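Disulfide bond forming protein (DsbF) (Mycobacterium tuberculosis, PDB 3IOS) probably acts as a secreted disulfide oxidoreductase of the thioredoxin family, oxidising reduced, unfolded exported proteins so that their disulfide bonds form. Local coordinates at residues L44-P49 with Q116-F121; P59-V64 with D138-R143; T72-A77 with T96-A101. All coordinates share one frame; numbering follows the deposited sequence.

In the fold
Read from the N terminus, the chain opens all three contacts before it closes any. Residues 44-49, at the end of strand 42-47, start interaction 1, helix residues 59-64 start interaction 2, and strand residues 72-77 start interaction 3. The first to close is interaction 3, when 96-101 returns beside 72-77 after helix 82-91; it is nested inside the loops of both other contacts. Interaction 1 closes next at 116-121, and interaction 2 last at 138-143, so these two cross. Interactions 1 and 3 share the central mixed sheet, joined by strands 42-47 and 72-77, which are neighbours in it. Interaction 2 joins two helices: 52-67 packs on Tyr119 and Phe73 of the sheet, 137-147 on Phe121.

Interaction 1 (L44-P49 with Q116-F121); sequences LWFWAP and QPAYAF
Leu44 and Ala120, a hydrogen-bonded pair, form the tight end of this antiparallel pairing: Leu44 N to Ala120 O and Ala120 N to Leu44 O are both 2.8 Å, the donors in the carbonyl plane. Phe46 N donates to Ala118 O at 2.9 Å, tilted 31° from the carbonyl plane of Ala118. On the Leu44 and Phe46 face, Ala118 O and the methyl of Ala120 sit at the edge of the Phe46 ring, with Phe46 CE1 3.7 Å from Ala120 CB. On the other face, chi1 of 167° sets the Trp45 indole beside Tyr119. Trp45 CD1 comes within 3.4 Å of Tyr119 CE1, but the planes, 21° apart, are slid so that the rings barely overlap. The pairing slackens toward partly exposed Gln116: Ala118 N to Phe46 O is a weak bond of 3.4 Å, and beyond it Gln116 CG lies 3.8 Å from Ala48 CB. The cis peptide before Pro117 marks the thioredoxin-fold cis-proline loop, and Gln116 touches Cys51 and Cys54 of the CxxC motif, which can form a disulfide. Strand 72-77 flanks 42-47; helix 52-67 covers the Trp45 face, where Glu57 bonds Tyr119 OH, and Trp108 meets Phe46 edge-to-face on the Phe46 face.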
loop_
_atom_site.group_PDB
_atom_site.type_symbol
_atom_site.label_atom_id
_atom_site.label_comp_id
_atom_site.label_asym_id
_atom_site.label_seq_id
_atom_site.Cartn_x
_atom_site.Cartn_y
_atom_site.Cartn_z
ATOM N N LEU A 44 -1.560 2.072 -2.841
ATOM C CA LEU A 44 -0.920 1.947 -1.541
ATOM C C LEU A 44 -1.939 1.289 -0.626
ATOM O O LEU A 44 -3.076 1.748 -0.498
ATOM C CB LEU A 44 -0.502 3.317 -0.993
ATOM C CG LEU A 44 0.655 3.949 -1.778
ATOM C CD1 LEU A 44 0.107 5.054 -2.673
ATOM C CD2 LEU A 44 1.701 4.507 -0.826
ATOM N N TRP A 45 -1.531 0.188 -0.011
ATOM C CA TRP A 45 -2.389 -0.565 0.881
ATOM C C TRP A 45 -1.874 -0.407 2.308
ATOM O O TRP A 45 -0.780 -0.871 2.636
ATOM C CB TRP A 45 -2.379 -2.029 0.437
ATOM C CG TRP A 45 -2.950 -3.003 1.399
ATOM C CD1 TRP A 45 -4.149 -2.917 2.045
ATOM C CD2 TRP A 45 -2.365 -4.245 1.801
ATOM N NE1 TRP A 45 -4.347 -4.028 2.821
ATOM C CE2 TRP A 45 -3.268 -4.861 2.690
ATOM C CE3 TRP A 45 -1.167 -4.901 1.489
ATOM C CZ2 TRP A 45 -3.010 -6.107 3.282
ATOM C CZ3 TRP A 45 -0.910 -6.143 2.079
ATOM C CH2 TRP A 45 -1.830 -6.729 2.963
ATOM N N PHE A 46 -2.672 0.249 3.145
ATOM C CA PHE A 46 -2.287 0.495 4.531
ATOM C C PHE A 46 -2.770 -0.643 5.409
ATOM O O PHE A 46 -3.967 -0.933 5.471
ATOM C CB PHE A 46 -2.873 1.829 4.997
ATOM C CG PHE A 46 -2.465 2.992 4.134
ATOM C CD1 PHE A 46 -3.067 3.206 2.894
ATOM C CD2 PHE A 46 -1.445 3.847 4.541
ATOM C CE1 PHE A 46 -2.655 4.256 2.075
ATOM C CE2 PHE A 46 -1.028 4.898 3.726
ATOM C CZ PHE A 46 -1.634 5.100 2.492
ATOM N N TRP A 47 -1.827 -1.299 6.080
ATOM C CA TRP A 47 -2.154 -2.435 6.934
ATOM C C TRP A 47 -1.399 -2.449 8.256
ATOM O O TRP A 47 -0.407 -1.742 8.426
ATOM C CB TRP A 47 -1.889 -3.761 6.191
ATOM C CG TRP A 47 -0.465 -3.992 5.709
ATOM C CD1 TRP A 47 0.071 -3.616 4.509
ATOM C CD2 TRP A 47 0.572 -4.693 6.407
ATOM N NE1 TRP A 47 1.376 -4.052 4.411
ATOM C CE2 TRP A 47 1.707 -4.721 5.561
ATOM C CE3 TRP A 47 0.648 -5.318 7.659
ATOM C CZ2 TRP A 47 2.907 -5.328 5.931
ATOM C CZ3 TRP A 47 1.847 -5.926 8.029
ATOM C CH2 TRP A 47 2.956 -5.933 7.165
ATOM N N ALA A 48 -1.906 -3.245 9.193
ATOM C CA ALA A 48 -1.291 -3.425 10.510
ATOM C C ALA A 48 -1.220 -4.945 10.654
ATOM O O ALA A 48 -2.176 -5.644 10.336
ATOM C CB ALA A 48 -2.166 -2.816 11.606
ATOM N N PRO A 49 -0.089 -5.473 11.144
ATOM C CA PRO A 49 0.100 -6.918 11.310
ATOM C C PRO A 49 -0.942 -7.652 12.146
ATOM O O PRO A 49 -1.275 -8.804 11.861
ATOM C CB PRO A 49 1.492 -7.020 11.945
ATOM C CG PRO A 49 2.156 -5.736 11.580
ATOM C CD PRO A 49 1.055 -4.732 11.696
ATOM N N GLN A 116 -6.647 1.182 9.783
ATOM C CA GLN A 116 -6.561 0.233 8.688
ATOM C C GLN A 116 -7.820 -0.625 8.703
ATOM O O GLN A 116 -8.503 -0.723 9.720
ATOM C CB GLN A 116 -5.329 -0.661 8.849
ATOM C CG GLN A 116 -5.454 -1.720 9.932
ATOM C CD GLN A 116 -5.833 -1.137 11.277
ATOM O OE1 GLN A 116 -5.308 -0.101 11.683
ATOM N NE2 GLN A 116 -6.741 -1.805 11.979
ATOM N N PRO A 117 -8.147 -1.244 7.564
ATOM C CA PRO A 117 -7.351 -1.117 6.345
ATOM C C PRO A 117 -7.767 0.110 5.545
ATOM O O PRO A 117 -8.841 0.675 5.764
ATOM C CB PRO A 117 -7.654 -2.414 5.608
ATOM C CG PRO A 117 -9.099 -2.620 5.932
ATOM C CD PRO A 117 -9.172 -2.295 7.414
ATOM N N ALA A 118 -6.899 0.526 4.632
ATOM C CA ALA A 118 -7.181 1.662 3.770
ATOM C C ALA A 118 -6.406 1.459 2.481
ATOM O O ALA A 118 -5.427 0.705 2.442
ATOM C CB ALA A 118 -6.768 2.966 4.437
ATOM N N TYR A 119 -6.857 2.129 1.428
ATOM C CA TYR A 119 -6.223 2.030 0.121
ATOM C C TYR A 119 -6.092 3.410 -0.501
ATOM O O TYR A 119 -7.017 4.218 -0.425
ATOM C CB TYR A 119 -7.077 1.157 -0.806
ATOM C CG TYR A 119 -7.180 -0.282 -0.383
ATOM C CD1 TYR A 119 -6.342 -1.248 -0.934
ATOM C CD2 TYR A 119 -8.089 -0.677 0.598
ATOM C CE1 TYR A 119 -6.400 -2.572 -0.522
ATOM C CE2 TYR A 119 -8.154 -2.002 1.023
ATOM C CZ TYR A 119 -7.304 -2.942 0.456
ATOM O OH TYR A 119 -7.354 -4.254 0.865
ATOM N N ALA A 120 -4.941 3.695 -1.098
ATOM C CA ALA A 120 -4.760 4.972 -1.773
ATOM C C ALA A 120 -4.532 4.637 -3.236
ATOM O O ALA A 120 -3.597 3.910 -3.573
ATOM C CB ALA A 120 -3.570 5.726 -1.206
ATOM N N PHE A 121 -5.404 5.142 -4.103
ATOM C CA PHE A 121 -5.273 4.880 -5.529
ATOM C C PHE A 121 -4.660 6.089 -6.208
ATOM O O PHE A 121 -5.149 7.210 -6.076
ATOM C CB PHE A 121 -6.641 4.530 -6.133
ATOM C CG PHE A 121 -7.256 3.294 -5.533
ATOM C CD1 PHE A 121 -8.038 3.373 -4.383
ATOM C CD2 PHE A 121 -6.985 2.039 -6.070
ATOM C CE1 PHE A 121 -8.538 2.219 -3.778
ATOM C CE2 PHE A 121 -7.480 0.881 -5.468
ATOM C CZ PHE A 121 -8.257 0.974 -4.318
#

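Interaction 2 (P59-V64 with D138-R143); sequences PVVGQV and DELTRR
Val64 and Leu140 cross obliquely where the two helices face each other, and their branches do most of the touching. With CG opposite the backbone N (chi1 -176°), Leu140 extends toward 59-64 and lays CD2 against Val64 CG2 at 3.8 Å and Val64 CB at 3.9 Å, while Leu140 CG meets the other branch, Val64 CG1, at 4.0 Å. The same Leu140 methyl reaches back one turn to Val61 CG2 at 4.2 Å, so it is bracketed by residues three apart on one helix. Val64 CG2 also touches the hydroxyl of Thr141, OG1 lying 3.8 Å away; that oxygen is hydrogen-bonded to Gln137 O of its own helix and presents a satisfied polar atom to the methyl. In the thioredoxin fold these are the helix that begins at the CxxC motif and the C-terminal helix, here packed on the same side of the central sheet. The axes of 59-64 and 138-143 come no closer than 10.1 Å, at 33° between chain directions, and Phe73 of strand 72-77 and Phe121 of strand 118-122 lie under Val64 and Leu140 respectively. Turned from the helix pair, Arg143 grips Glu139 side-on: NE at 2.8 Å and NH1 at 3.1 Å both bind OE2, which lies close to the guanidinium plane.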
loop_
_atom_site.group_PDB
_atom_site.type_symbol
_atom_site.label_atom_id
_atom_site.label_comp_id
_atom_site.label_asym_id
_atom_site.label_seq_id
_atom_site.Cartn_x
_atom_site.Cartn_y
_atom_site.Cartn_z
ATOM N N PRO A 59 -4.201 -11.944 0.973
ATOM C CA PRO A 59 -4.141 -12.791 -0.227
ATOM C C PRO A 59 -4.830 -12.159 -1.435
ATOM O O PRO A 59 -4.448 -12.402 -2.582
ATOM C CB PRO A 59 -4.810 -14.087 0.229
ATOM C CG PRO A 59 -5.776 -13.621 1.273
ATOM C CD PRO A 59 -4.956 -12.612 2.047
ATOM N N VAL A 60 -5.842 -11.341 -1.170
ATOM C CA VAL A 60 -6.570 -10.661 -2.232
ATOM C C VAL A 60 -5.693 -9.577 -2.852
ATOM O O VAL A 60 -5.612 -9.448 -4.074
ATOM C CB VAL A 60 -7.850 -10.008 -1.690
ATOM C CG1 VAL A 60 -8.512 -9.182 -2.773
ATOM C CG2 VAL A 60 -8.797 -11.083 -1.182
ATOM N N VAL A 61 -5.040 -8.787 -2.011
ATOM C CA VAL A 61 -4.181 -7.739 -2.532
ATOM C C VAL A 61 -3.037 -8.385 -3.308
ATOM O O VAL A 61 -2.647 -7.903 -4.367
ATOM C CB VAL A 61 -3.599 -6.862 -1.404
ATOM C CG1 VAL A 61 -2.709 -5.782 -2.002
ATOM C CG2 VAL A 61 -4.734 -6.215 -0.610
ATOM N N GLY A 62 -2.509 -9.485 -2.783
ATOM C CA GLY A 62 -1.419 -10.161 -3.464
ATOM C C GLY A 62 -1.833 -10.671 -4.830
ATOM O O GLY A 62 -1.082 -10.567 -5.799
ATOM N N GLN A 63 -3.039 -11.216 -4.912
ATOM C CA GLN A 63 -3.542 -11.744 -6.174
ATOM C C GLN A 63 -3.719 -10.630 -7.201
ATOM O O GLN A 63 -3.301 -10.764 -8.352
ATOM C CB GLN A 63 -4.869 -12.468 -5.940
ATOM C CG GLN A 63 -5.366 -13.273 -7.131
ATOM C CD GLN A 63 -6.551 -14.155 -6.780
ATOM O OE1 GLN A 63 -7.077 -14.878 -7.630
ATOM N NE2 GLN A 63 -6.979 -14.102 -5.522
ATOM N N VAL A 64 -4.337 -9.526 -6.793
ATOM C CA VAL A 64 -4.546 -8.417 -7.716
ATOM C C VAL A 64 -3.208 -7.814 -8.155
ATOM O O VAL A 64 -3.039 -7.444 -9.317
ATOM C CB VAL A 64 -5.456 -7.324 -7.086
ATOM C CG1 VAL A 64 -5.632 -6.158 -8.046
ATOM C CG2 VAL A 64 -6.823 -7.922 -6.765
ATOM N N ASP A 138 -13.108 -7.999 -6.321
ATOM C CA ASP A 138 -13.722 -7.382 -7.487
ATOM C C ASP A 138 -13.592 -5.867 -7.473
ATOM O O ASP A 138 -13.270 -5.259 -8.493
ATOM C CB ASP A 138 -15.205 -7.770 -7.599
ATOM C CG ASP A 138 -15.399 -9.226 -7.984
ATOM O OD1 ASP A 138 -14.586 -9.738 -8.779
ATOM O OD2 ASP A 138 -16.370 -9.853 -7.509
ATOM N N GLU A 139 -13.837 -5.239 -6.325
ATOM C CA GLU A 139 -13.714 -3.796 -6.282
ATOM C C GLU A 139 -12.276 -3.344 -6.507
ATOM O O GLU A 139 -12.035 -2.381 -7.231
ATOM C CB GLU A 139 -14.221 -3.214 -4.954
ATOM C CG GLU A 139 -14.223 -1.690 -5.007
ATOM C CD GLU A 139 -14.741 -1.015 -3.749
ATOM O OE1 GLU A 139 -15.293 -1.705 -2.873
ATOM O OE2 GLU A 139 -14.594 0.219 -3.656
ATOM N N LEU A 140 -11.324 -4.032 -5.886
ATOM C CA LEU A 140 -9.918 -3.663 -6.039
ATOM C C LEU A 140 -9.529 -3.806 -7.507
ATOM O O LEU A 140 -8.881 -2.929 -8.079
ATOM C CB LEU A 140 -9.039 -4.558 -5.156
ATOM C CG LEU A 140 -7.535 -4.253 -5.129
ATOM C CD1 LEU A 140 -7.289 -2.792 -4.763
ATOM C CD2 LEU A 140 -6.863 -5.183 -4.121
ATOM N N THR A 141 -9.961 -4.901 -8.125
ATOM C CA THR A 141 -9.664 -5.144 -9.535
ATOM C C THR A 141 -10.231 -4.017 -10.393
ATOM O O THR A 141 -9.546 -3.468 -11.256
ATOM C CB THR A 141 -10.272 -6.483 -9.995
ATOM O OG1 THR A 141 -9.689 -7.554 -9.247
ATOM C CG2 THR A 141 -10.025 -6.710 -11.492
ATOM N N ARG A 142 -11.493 -3.665 -10.153
ATOM C CA ARG A 142 -12.121 -2.592 -10.917
ATOM C C ARG A 142 -11.467 -1.228 -10.688
ATOM O O ARG A 142 -11.318 -0.444 -11.624
ATOM C CB ARG A 142 -13.615 -2.538 -10.589
ATOM C CG ARG A 142 -14.382 -3.732 -11.140
ATOM C CD ARG A 142 -15.738 -3.884 -10.475
ATOM N NE ARG A 142 -16.403 -5.109 -10.906
ATOM C CZ ARG A 142 -17.322 -5.749 -10.195
ATOM N NH1 ARG A 142 -17.876 -6.859 -10.672
ATOM N NH2 ARG A 142 -17.680 -5.288 -9.002
ATOM N N ARG A 143 -11.069 -0.934 -9.452
ATOM C CA ARG A 143 -10.422 0.346 -9.182
ATOM C C ARG A 143 -9.042 0.396 -9.840
ATOM O O ARG A 143 -8.649 1.412 -10.414
ATOM C CB ARG A 143 -10.303 0.580 -7.676
ATOM C CG ARG A 143 -11.608 1.021 -7.035
ATOM C CD ARG A 143 -11.395 1.371 -5.578
ATOM N NE ARG A 143 -12.635 1.753 -4.910
ATOM C CZ ARG A 143 -13.126 2.989 -4.875
ATOM N NH1 ARG A 143 -14.262 3.225 -4.237
ATOM N NH2 ARG A 143 -12.481 3.991 -5.461
#

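Interaction 3 (T72-A77 with T96-A101); sequences TFVGVA and TFTQLA
Gly75 and Leu100 each take part in two of the three backbone bonds of this parallel strand pair, the first kind of evidence. Gly75 N donates to Thr98 O at 2.7 Å, and its carbonyl O receives Leu100 N, also at 2.7 Å but tilted 34° from the carbonyl plane. Ala77 N then binds Leu100 O at 2.9 Å, extending the register to the end of both strands. Where the chains part near Phe97, a water bridges instead, donating to Phe73 O at 2.7 Å and accepting from Thr98 N at 3.0 Å. These bonds close a beta-alpha-beta crossover through helix 82-91 and place 98-101 at an outer position in the sheet.

Aromatic and apolar contacts form the second group. Phe97 has CG lodged between the backbone N and the carbonyl carbon (chi1 60°), which brings its ring over Phe73 CB in a CH-pi contact, 4.2 Å from CB to the centroid and 27° off the normal. Gly75 N sits at the edge of the same ring. On the opposite face, Val74 CG1 wedges against Leu100 CG at 3.6 Å.

The third kind is a buried amide. The Gln99 chain bends at chi2 and brings OE1 to 3.2 Å from Gly75 CA, possible because glycine has no side chain. OE1 accepts from Trp47 NE1 and NE2 donates to Val94 O, so each end of the amide has a partner. Both bonds fix which end is O and which is N; the one from Trp47 ties strand 98-101 to strand 42-47 past 72-77, and that to Val94 holds it to the preceding loop.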
loop_
_atom_site.group_PDB
_atom_site.type_symbol
_atom_site.label_atom_id
_atom_site.label_comp_id
_atom_site.label_asym_id
_atom_site.label_seq_id
_atom_site.Cartn_x
_atom_site.Cartn_y
_atom_site.Cartn_z
ATOM N N THR A 72 1.940 -0.345 -9.699
ATOM C CA THR A 72 2.897 -0.495 -8.626
ATOM C C THR A 72 2.134 -0.573 -7.313
ATOM O O THR A 72 1.472 0.388 -6.920
ATOM C CB THR A 72 3.886 0.696 -8.592
ATOM O OG1 THR A 72 4.659 0.711 -9.801
ATOM C CG2 THR A 72 4.831 0.586 -7.402
ATOM N N PHE A 73 2.186 -1.731 -6.664
ATOM C CA PHE A 73 1.521 -1.893 -5.375
ATOM C C PHE A 73 2.538 -1.630 -4.281
ATOM O O PHE A 73 3.692 -2.062 -4.374
ATOM C CB PHE A 73 0.948 -3.301 -5.209
ATOM C CG PHE A 73 -0.418 -3.468 -5.792
ATOM C CD1 PHE A 73 -0.607 -3.471 -7.170
ATOM C CD2 PHE A 73 -1.526 -3.605 -4.961
ATOM C CE1 PHE A 73 -1.885 -3.610 -7.713
ATOM C CE2 PHE A 73 -2.802 -3.745 -5.496
ATOM C CZ PHE A 73 -2.979 -3.747 -6.875
ATOM N N VAL A 74 2.115 -0.902 -3.252
ATOM C CA VAL A 74 2.991 -0.591 -2.136
ATOM C C VAL A 74 2.244 -0.811 -0.835
ATOM O O VAL A 74 1.238 -0.147 -0.566
ATOM C CB VAL A 74 3.467 0.881 -2.173
ATOM C CG1 VAL A 74 4.427 1.152 -1.011
ATOM C CG2 VAL A 74 4.140 1.183 -3.494
ATOM N N GLY A 75 2.723 -1.760 -0.039
ATOM C CA GLY A 75 2.103 -2.011 1.247
ATOM C C GLY A 75 2.699 -1.004 2.208
ATOM O O GLY A 75 3.883 -0.684 2.097
ATOM N N VAL A 76 1.889 -0.473 3.115
ATOM C CA VAL A 76 2.369 0.504 4.089
ATOM C C VAL A 76 1.969 -0.001 5.470
ATOM O O VAL A 76 0.862 0.245 5.933
ATOM C CB VAL A 76 1.740 1.899 3.847
ATOM C CG1 VAL A 76 2.414 2.933 4.749
ATOM C CG2 VAL A 76 1.889 2.292 2.371
ATOM N N ALA A 77 2.881 -0.720 6.116
ATOM C CA ALA A 77 2.623 -1.293 7.430
ATOM C C ALA A 77 2.821 -0.282 8.543
ATOM O O ALA A 77 3.810 0.448 8.563
ATOM C CB ALA A 77 3.521 -2.493 7.657
ATOM N N THR A 96 5.752 -10.215 -2.890
ATOM C CA THR A 96 6.024 -9.880 -4.284
ATOM C C THR A 96 6.027 -8.375 -4.586
ATOM O O THR A 96 6.535 -7.948 -5.626
ATOM C CB THR A 96 5.001 -10.571 -5.216
ATOM O OG1 THR A 96 5.024 -11.983 -4.974
ATOM C CG2 THR A 96 5.338 -10.318 -6.675
ATOM N N PHE A 97 5.451 -7.566 -3.702
ATOM C CA PHE A 97 5.459 -6.127 -3.935
ATOM C C PHE A 97 6.053 -5.382 -2.747
ATOM O O PHE A 97 6.154 -5.922 -1.643
ATOM C CB PHE A 97 4.049 -5.614 -4.292
ATOM C CG PHE A 97 3.004 -5.851 -3.235
ATOM C CD1 PHE A 97 2.760 -4.896 -2.249
ATOM C CD2 PHE A 97 2.229 -7.006 -3.254
ATOM C CE1 PHE A 97 1.759 -5.089 -1.307
ATOM C CE2 PHE A 97 1.223 -7.207 -2.312
ATOM C CZ PHE A 97 0.986 -6.247 -1.335
ATOM N N THR A 98 6.472 -4.147 -2.991
ATOM C CA THR A 98 7.093 -3.319 -1.967
ATOM C C THR A 98 6.293 -3.186 -0.678
ATOM O O THR A 98 5.092 -2.924 -0.709
ATOM C CB THR A 98 7.364 -1.896 -2.500
ATOM O OG1 THR A 98 8.153 -1.971 -3.694
ATOM C CG2 THR A 98 8.104 -1.065 -1.460
ATOM N N GLN A 99 6.973 -3.361 0.454
ATOM C CA GLN A 99 6.342 -3.217 1.764
ATOM C C GLN A 99 7.113 -2.155 2.558
ATOM O O GLN A 99 8.320 -2.283 2.758
ATOM C CB GLN A 99 6.377 -4.540 2.537
ATOM C CG GLN A 99 5.597 -5.679 1.907
ATOM C CD GLN A 99 4.113 -5.411 1.849
ATOM O OE1 GLN A 99 3.594 -4.540 2.556
ATOM N NE2 GLN A 99 3.412 -6.166 1.011
ATOM N N LEU A 100 6.422 -1.107 2.999
ATOM C CA LEU A 100 7.064 -0.049 3.779
ATOM C C LEU A 100 6.822 -0.241 5.267
ATOM O O LEU A 100 5.700 -0.521 5.696
ATOM C CB LEU A 100 6.528 1.328 3.378
ATOM C CG LEU A 100 6.565 1.664 1.890
ATOM C CD1 LEU A 100 6.085 3.087 1.687
ATOM C CD2 LEU A 100 7.970 1.486 1.357
ATOM N N ALA A 101 7.879 -0.084 6.059
ATOM C CA ALA A 101 7.765 -0.217 7.510
ATOM C C ALA A 101 7.582 1.190 8.075
ATOM O O ALA A 101 8.557 1.857 8.425
ATOM C CB ALA A 101 9.022 -0.861 8.076
HETATM O O HOH W 1 5.967 -2.785 -5.661
#